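Local coordinates for TRAP solute Binding Protein (Uncultured marine bacterium, PDB 5I7I) that binds aromatic acids such as 3-hydroxybenzoate as a solute-binding protein and probably hands them to a TRAP transporter for uptake, at residues 112-116 with 271-275; 139-145 with 234-240. All blocks are in the same frame, centred on the assembly; numbering follows the deposited sequence.

Contact 1 (112-116 with 271-275)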
loop_
_atom_site.group_PDB
_atom_site.type_symbol
_atom_site.label_atom_id
_atom_site.label_comp_id
_atom_site.label_asym_id
_atom_site.label_seq_id
_atom_site.Cartn_x
_atom_site.Cartn_y
_atom_site.Cartn_z
ATOM N N ALA A 112 -5.108 7.335 -8.985
ATOM C CA ALA A 112 -5.729 6.773 -10.180
ATOM C C ALA A 112 -5.541 5.255 -10.115
ATOM O O ALA A 112 -5.533 4.683 -9.020
ATOM C CB ALA A 112 -5.110 7.391 -11.431
ATOM N N SER A 113 -5.361 4.593 -11.251
ATOM C CA SER A 113 -5.046 3.171 -11.217
ATOM C C SER A 113 -3.761 2.931 -10.417
ATOM O O SER A 113 -2.915 3.818 -10.264
ATOM C CB SER A 113 -4.839 2.650 -12.635
ATOM O OG SER A 113 -3.682 3.233 -13.196
ATOM N N ALA A 114 -3.595 1.703 -9.928
ATOM C CA ALA A 114 -2.316 1.371 -9.305
ATOM C C ALA A 114 -1.178 1.463 -10.309
ATOM O O ALA A 114 -0.066 1.854 -9.949
ATOM C CB ALA A 114 -2.349 -0.016 -8.669
ATOM N N GLU A 115 -1.441 1.152 -11.574
ATOM C CA GLU A 115 -0.402 1.255 -12.595
ATOM C C GLU A 115 0.121 2.685 -12.701
ATOM O O GLU A 115 1.338 2.911 -12.726
ATOM C CB GLU A 115 -0.979 0.805 -13.930
ATOM C CG GLU A 115 -0.067 1.031 -15.125
ATOM C CD GLU A 115 -0.658 0.524 -16.441
ATOM O OE1 GLU A 115 -1.817 0.058 -16.473
ATOM O OE2 GLU A 115 0.070 0.578 -17.465
ATOM N N ALA A 116 -0.792 3.663 -12.782
ATOM C CA ALA A 116 -0.360 5.050 -12.921
ATOM C C ALA A 116 0.241 5.557 -11.625
ATOM O O ALA A 116 1.282 6.235 -11.629
ATOM C CB ALA A 116 -1.551 5.927 -13.323
ATOM N N GLY A 271 2.248 -2.106 -10.272
ATOM C CA GLY A 271 0.962 -1.436 -10.300
ATOM C C GLY A 271 -0.022 -2.154 -11.194
ATOM O O GLY A 271 -1.196 -2.297 -10.849
ATOM N N GLN A 272 0.441 -2.606 -12.357
ATOM C CA GLN A 272 -0.421 -3.381 -13.245
ATOM C C GLN A 272 -0.916 -4.640 -12.553
ATOM O O GLN A 272 -2.097 -4.991 -12.629
ATOM C CB GLN A 272 0.344 -3.731 -14.524
ATOM C CG GLN A 272 0.630 -2.501 -15.383
ATOM C CD GLN A 272 1.581 -2.787 -16.522
ATOM O OE1 GLN A 272 2.430 -3.673 -16.430
ATOM N NE2 GLN A 272 1.439 -2.050 -17.607
ATOM N N LEU A 273 -0.020 -5.332 -11.865
ATOM C CA LEU A 273 -0.428 -6.523 -11.131
ATOM C C LEU A 273 -1.470 -6.189 -10.084
ATOM O O LEU A 273 -2.453 -6.918 -9.932
ATOM C CB LEU A 273 0.776 -7.169 -10.469
ATOM C CG LEU A 273 1.692 -7.969 -11.383
ATOM C CD1 LEU A 273 3.018 -8.195 -10.709
ATOM C CD2 LEU A 273 1.047 -9.287 -11.762
ATOM N N TRP A 274 -1.250 -5.111 -9.318
ATOM C CA TRP A 274 -2.177 -4.796 -8.235
ATOM C C TRP A 274 -3.545 -4.375 -8.766
ATOM O O TRP A 274 -4.565 -4.682 -8.139
ATOM C CB TRP A 274 -1.584 -3.779 -7.253
ATOM C CG TRP A 274 -1.159 -4.463 -5.986
ATOM C CD1 TRP A 274 -1.890 -4.573 -4.851
ATOM C CD2 TRP A 274 0.059 -5.183 -5.759
ATOM N NE1 TRP A 274 -1.204 -5.307 -3.917
ATOM C CE2 TRP A 274 -0.001 -5.688 -4.446
ATOM C CE3 TRP A 274 1.194 -5.450 -6.534
ATOM C CZ2 TRP A 274 1.039 -6.437 -3.886
ATOM C CZ3 TRP A 274 2.230 -6.182 -5.969
ATOM C CH2 TRP A 274 2.142 -6.668 -4.664
ATOM N N ASP A 275 -3.607 -3.712 -9.923
ATOM C CA ASP A 275 -4.902 -3.466 -10.540
ATOM C C ASP A 275 -5.581 -4.790 -10.866
ATOM O O ASP A 275 -6.774 -4.980 -10.607
ATOM C CB ASP A 275 -4.722 -2.627 -11.805
ATOM C CG ASP A 275 -4.418 -1.158 -11.520
ATOM O OD1 ASP A 275 -4.979 -0.622 -10.542
ATOM O OD2 ASP A 275 -3.640 -0.559 -12.283
HETATM O O HOH W 1 -3.498 -1.311 -14.875
#
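The carboxylate of Asp275 takes two backbone N-H groups at the start of helix 114-126. Ala114 N donates to Asp275 OD1 at 2.8 Å, on the syn side of the carboxylate and 17° out of its plane. Glu115 N donates to Asp275 OD2 at 2.9 Å, from above that plane. Asp275 CG lies beside its own backbone N (chi1 -75°), which brings the group across to the helix end. Ser113 holds the N-cap position of the same helix. Its OG accepts from Ala116 N at 3.0 Å. Ser113 thus caps the first turn, and Asp275 of helix 264-287 binds two further N-H groups of it. The helix N-terminus would be expected to stabilise the negative charge of Asp275.

A second polar link lies between Glu115 and Gln272. Gln272 NE2 donates to Glu115 OE2 at 3.0 Å. It comes from well above the carboxylate plane, and the carboxylate and amide planes stand 72° apart. Beside this bond, Glu115 CD lies 3.5 Å from Gln272 CG. A water donates to both Glu115 OE1 and Asp275 OD2, bridging two groups that are probably both negative.

Close backbone packing completes the contact. Gly271 has no side chain, and its CA lies 3.8 Å from Glu115 CA. The same Gly271 CA makes a CH...O contact with Ala114 O. Ala114 CB sits against Gly271 O. Ala114 CB also lies 4.1 Å from Trp274 CB. The indole of Trp274 packs with Phe142 and Phe238, and the Trp274 side chain comes within about 4 Å of the bound 3-hydroxybenzoate (nearest atoms).

Contact 2 (139-145 with 234-240). With 3HB (3-hydroxybenzoic acid), chain C.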
loop_
_atom_site.group_PDB
_atom_site.type_symbol
_atom_site.label_atom_id
_atom_site.label_comp_id
_atom_site.label_asym_id
_atom_site.label_seq_id
_atom_site.Cartn_x
_atom_site.Cartn_y
_atom_site.Cartn_z
ATOM N N LEU A 139 14.089 -1.334 -4.373
ATOM C CA LEU A 139 13.702 -2.173 -5.498
ATOM C C LEU A 139 12.504 -1.562 -6.211
ATOM O O LEU A 139 12.562 -1.306 -7.419
ATOM C CB LEU A 139 13.447 -3.619 -5.062
ATOM C CG LEU A 139 14.622 -4.274 -4.322
ATOM C CD1 LEU A 139 14.200 -5.637 -3.825
ATOM C CD2 LEU A 139 15.864 -4.365 -5.205
ATOM N N ALA A 140 11.431 -1.267 -5.483
ATOM C CA ALA A 140 10.351 -0.482 -6.066
ATOM C C ALA A 140 9.506 0.068 -4.947
ATOM O O ALA A 140 9.396 -0.540 -3.880
ATOM C CB ALA A 140 9.466 -1.325 -6.985
ATOM N N VAL A 141 8.911 1.226 -5.203
ATOM C CA VAL A 141 7.821 1.760 -4.401
ATOM C C VAL A 141 6.591 1.820 -5.290
ATOM O O VAL A 141 6.675 2.249 -6.448
ATOM C CB VAL A 141 8.174 3.153 -3.860
ATOM C CG1 VAL A 141 7.040 3.714 -3.014
ATOM C CG2 VAL A 141 9.450 3.093 -3.038
ATOM N N PHE A 142 5.472 1.315 -4.778
ATOM C CA PHE A 142 4.253 1.185 -5.562
ATOM C C PHE A 142 3.075 1.161 -4.596
ATOM O O PHE A 142 3.234 1.437 -3.405
ATOM C CB PHE A 142 4.332 -0.015 -6.509
ATOM C CG PHE A 142 4.609 -1.347 -5.863
ATOM C CD1 PHE A 142 5.915 -1.795 -5.691
ATOM C CD2 PHE A 142 3.571 -2.179 -5.482
ATOM C CE1 PHE A 142 6.164 -3.045 -5.170
ATOM C CE2 PHE A 142 3.821 -3.433 -4.964
ATOM C CZ PHE A 142 5.122 -3.850 -4.800
ATOM N N CYS A 143 1.876 0.867 -5.095
ATOM C CA CYS A 143 0.699 0.979 -4.249
ATOM C C CYS A 143 -0.384 0.057 -4.769
ATOM O O CYS A 143 -0.296 -0.473 -5.877
ATOM C CB CYS A 143 0.209 2.427 -4.181
ATOM S SG CYS A 143 -0.298 3.110 -5.767
ATOM N N HIS A 144 -1.436 -0.080 -3.974
ATOM C CA HIS A 144 -2.585 -0.877 -4.359
ATOM C C HIS A 144 -3.585 -0.037 -5.162
ATOM O O HIS A 144 -3.545 1.195 -5.182
ATOM C CB HIS A 144 -3.228 -1.561 -3.142
ATOM C CG HIS A 144 -3.656 -0.662 -2.010
ATOM N ND1 HIS A 144 -4.777 0.142 -2.063
ATOM C CD2 HIS A 144 -3.173 -0.541 -0.744
ATOM C CE1 HIS A 144 -4.943 0.742 -0.894
ATOM N NE2 HIS A 144 -3.997 0.333 -0.070
ATOM N N ALA A 145 -4.475 -0.716 -5.866
ATOM C CA ALA A 145 -5.598 -0.015 -6.469
ATOM C C ALA A 145 -6.404 0.667 -5.369
ATOM O O ALA A 145 -6.351 0.258 -4.215
ATOM C CB ALA A 145 -6.470 -1.008 -7.224
ATOM N N TYR A 234 -8.438 6.356 -1.679
ATOM C CA TYR A 234 -7.092 6.503 -1.148
ATOM C C TYR A 234 -6.296 5.310 -1.643
ATOM O O TYR A 234 -6.860 4.301 -2.095
ATOM C CB TYR A 234 -7.070 6.504 0.399
ATOM C CG TYR A 234 -7.212 5.086 0.920
ATOM C CD1 TYR A 234 -8.446 4.469 0.980
ATOM C CD2 TYR A 234 -6.088 4.336 1.280
ATOM C CE1 TYR A 234 -8.572 3.149 1.387
ATOM C CE2 TYR A 234 -6.214 2.993 1.683
ATOM C CZ TYR A 234 -7.453 2.413 1.732
ATOM O OH TYR A 234 -7.622 1.086 2.078
ATOM N N THR A 235 -4.980 5.426 -1.522
ATOM C CA THR A 235 -4.115 4.262 -1.560
ATOM C C THR A 235 -3.045 4.461 -0.508
ATOM O O THR A 235 -2.951 5.525 0.115
ATOM C CB THR A 235 -3.497 4.044 -2.948
ATOM O OG1 THR A 235 -2.871 2.774 -2.966
ATOM C CG2 THR A 235 -2.443 5.087 -3.266
ATOM N N THR A 236 -2.234 3.427 -0.300
ATOM C CA THR A 236 -1.114 3.554 0.628
ATOM C C THR A 236 0.143 2.931 0.018
ATOM O O THR A 236 0.067 1.859 -0.605
ATOM C CB THR A 236 -1.436 2.993 2.031
ATOM O OG1 THR A 236 -0.542 3.512 3.017
ATOM C CG2 THR A 236 -1.395 1.465 2.056
ATOM N N PRO A 237 1.281 3.616 0.091
ATOM C CA PRO A 237 2.495 3.101 -0.554
ATOM C C PRO A 237 3.065 1.857 0.106
ATOM O O PRO A 237 3.187 1.768 1.332
ATOM C CB PRO A 237 3.470 4.274 -0.468
ATOM C CG PRO A 237 2.604 5.446 -0.480
ATOM C CD PRO A 237 1.405 5.061 0.337
ATOM N N PHE A 238 3.422 0.907 -0.745
ATOM C CA PHE A 238 4.213 -0.264 -0.415
ATOM C C PHE A 238 5.689 -0.010 -0.700
ATOM O O PHE A 238 6.039 0.674 -1.660
ATOM C CB PHE A 238 3.791 -1.430 -1.306
ATOM C CG PHE A 238 2.349 -1.841 -1.195
ATOM C CD1 PHE A 238 1.729 -1.989 0.033
ATOM C CD2 PHE A 238 1.649 -2.140 -2.346
ATOM C CE1 PHE A 238 0.409 -2.422 0.115
ATOM C CE2 PHE A 238 0.336 -2.590 -2.290
ATOM C CZ PHE A 238 -0.280 -2.736 -1.049
ATOM N N LEU A 239 6.551 -0.598 0.127
ATOM C CA LEU A 239 7.994 -0.523 -0.041
ATOM C C LEU A 239 8.516 -1.921 -0.309
ATOM O O LEU A 239 8.264 -2.846 0.471
ATOM C CB LEU A 239 8.666 -0.003 1.228
ATOM C CG LEU A 239 8.133 1.320 1.774
ATOM C CD1 LEU A 239 8.828 1.675 3.081
ATOM C CD2 LEU A 239 8.318 2.427 0.733
ATOM N N PHE A 240 9.276 -2.057 -1.391
ATOM C CA PHE A 240 9.985 -3.290 -1.729
ATOM C C PHE A 240 11.455 -2.894 -1.721
ATOM O O PHE A 240 11.912 -2.166 -2.607
ATOM C CB PHE A 240 9.510 -3.807 -3.085
ATOM C CG PHE A 240 10.033 -5.189 -3.467
ATOM C CD1 PHE A 240 10.104 -6.238 -2.563
ATOM C CD2 PHE A 240 10.386 -5.432 -4.800
ATOM C CE1 PHE A 240 10.547 -7.494 -2.988
ATOM C CE2 PHE A 240 10.829 -6.650 -5.205
ATOM C CZ PHE A 240 10.923 -7.676 -4.308
HETATM C "C1'" 3HB C . -3.304 -2.707 4.351
HETATM O "O1'" 3HB C . -4.369 -2.054 4.204
HETATM O "O2'" 3HB C . -2.679 -2.658 5.442
HETATM C C1 3HB C . -2.794 -3.616 3.241
HETATM C C2 3HB C . -3.391 -3.553 1.983
HETATM C C3 3HB C . -2.951 -4.369 0.971
HETATM C C4 3HB C . -1.944 -5.270 1.197
HETATM C C5 3HB C . -1.342 -5.333 2.451
HETATM C C6 3HB C . -1.766 -4.513 3.477
HETATM O O3 3HB C . -3.552 -4.289 -0.265
HETATM O O HOH W 2 -5.214 -0.035 2.475
#
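Tyr234 meets the His144 ring edge with its CE2, 3.7 Å from His144 CE1, the ring planes 84° apart. One water links Tyr234 OH, His144 NE2 and the ligand carboxylate, donating to 3HB O1'. His144 ND1 donates nearly straight to Ala145 O, which helps fix the imidazole's rotation. Thr235 OG1 donates to His144 O at 2.8 Å and also lies over one face of the imidazole. Thr236 sets its CG2 3.5 Å from His144 NE2, while its hydroxyl bonds to Glu106.

Pro237 CA makes a weak CH...O contact with Phe142 O. Phe238 pairs with Phe142 through two backbone bonds, the shorter from Phe238 N to Phe142 O at 2.7 Å. The Phe238 ring lies obliquely to that of Phe142. Phe238 CZ reaches the edge of the His144 ring, and 3HB O3 lies at the edge of the Phe238 ring, 3.7 Å from Phe238 CZ. Leu239 lies side by side with Val141 on the face of the sheet opposite Phe142, Phe238 and Phe240.

Phe240 O accepts from both Leu139 N and Ala140 N. Leu139 and Ala140 both face Phe240, a classic beta bulge. With Phe240 CG anti to the backbone N (chi1 -172°), Leu139 CD1 sits over the ring centre in a CH-pi contact. Two antiparallel strands of a mixed sheet thus run into an aromatic cluster whose His144 and Phe238 line the 3-hydroxybenzoate pocket of this family 7 solute-binding protein.

In the fold
Contact 2 is core: every touching residue is buried, and it joins two neighbouring strands of the five-stranded sheet. Contact 1 is partly buried and joins two helices. Both hold a bridging water, between two acids in contact 1 and between pocket residues and the ligand in contact 2. The chemistry of contact 1 is carboxylates, an amide and a helix end. That of contact 2 is backbone pairing and aromatic rings. The two contacts touch directly. Trp274 CZ3 of contact 1 packs against Phe142 CE2 at 3.3 Å, and Trp274 also meets Phe238. Ala114 CB packs on the backbone of 143-145. Helix 114-126 is followed in the chain by strand 136-143, so contact 1 and contact 2 hold successive elements.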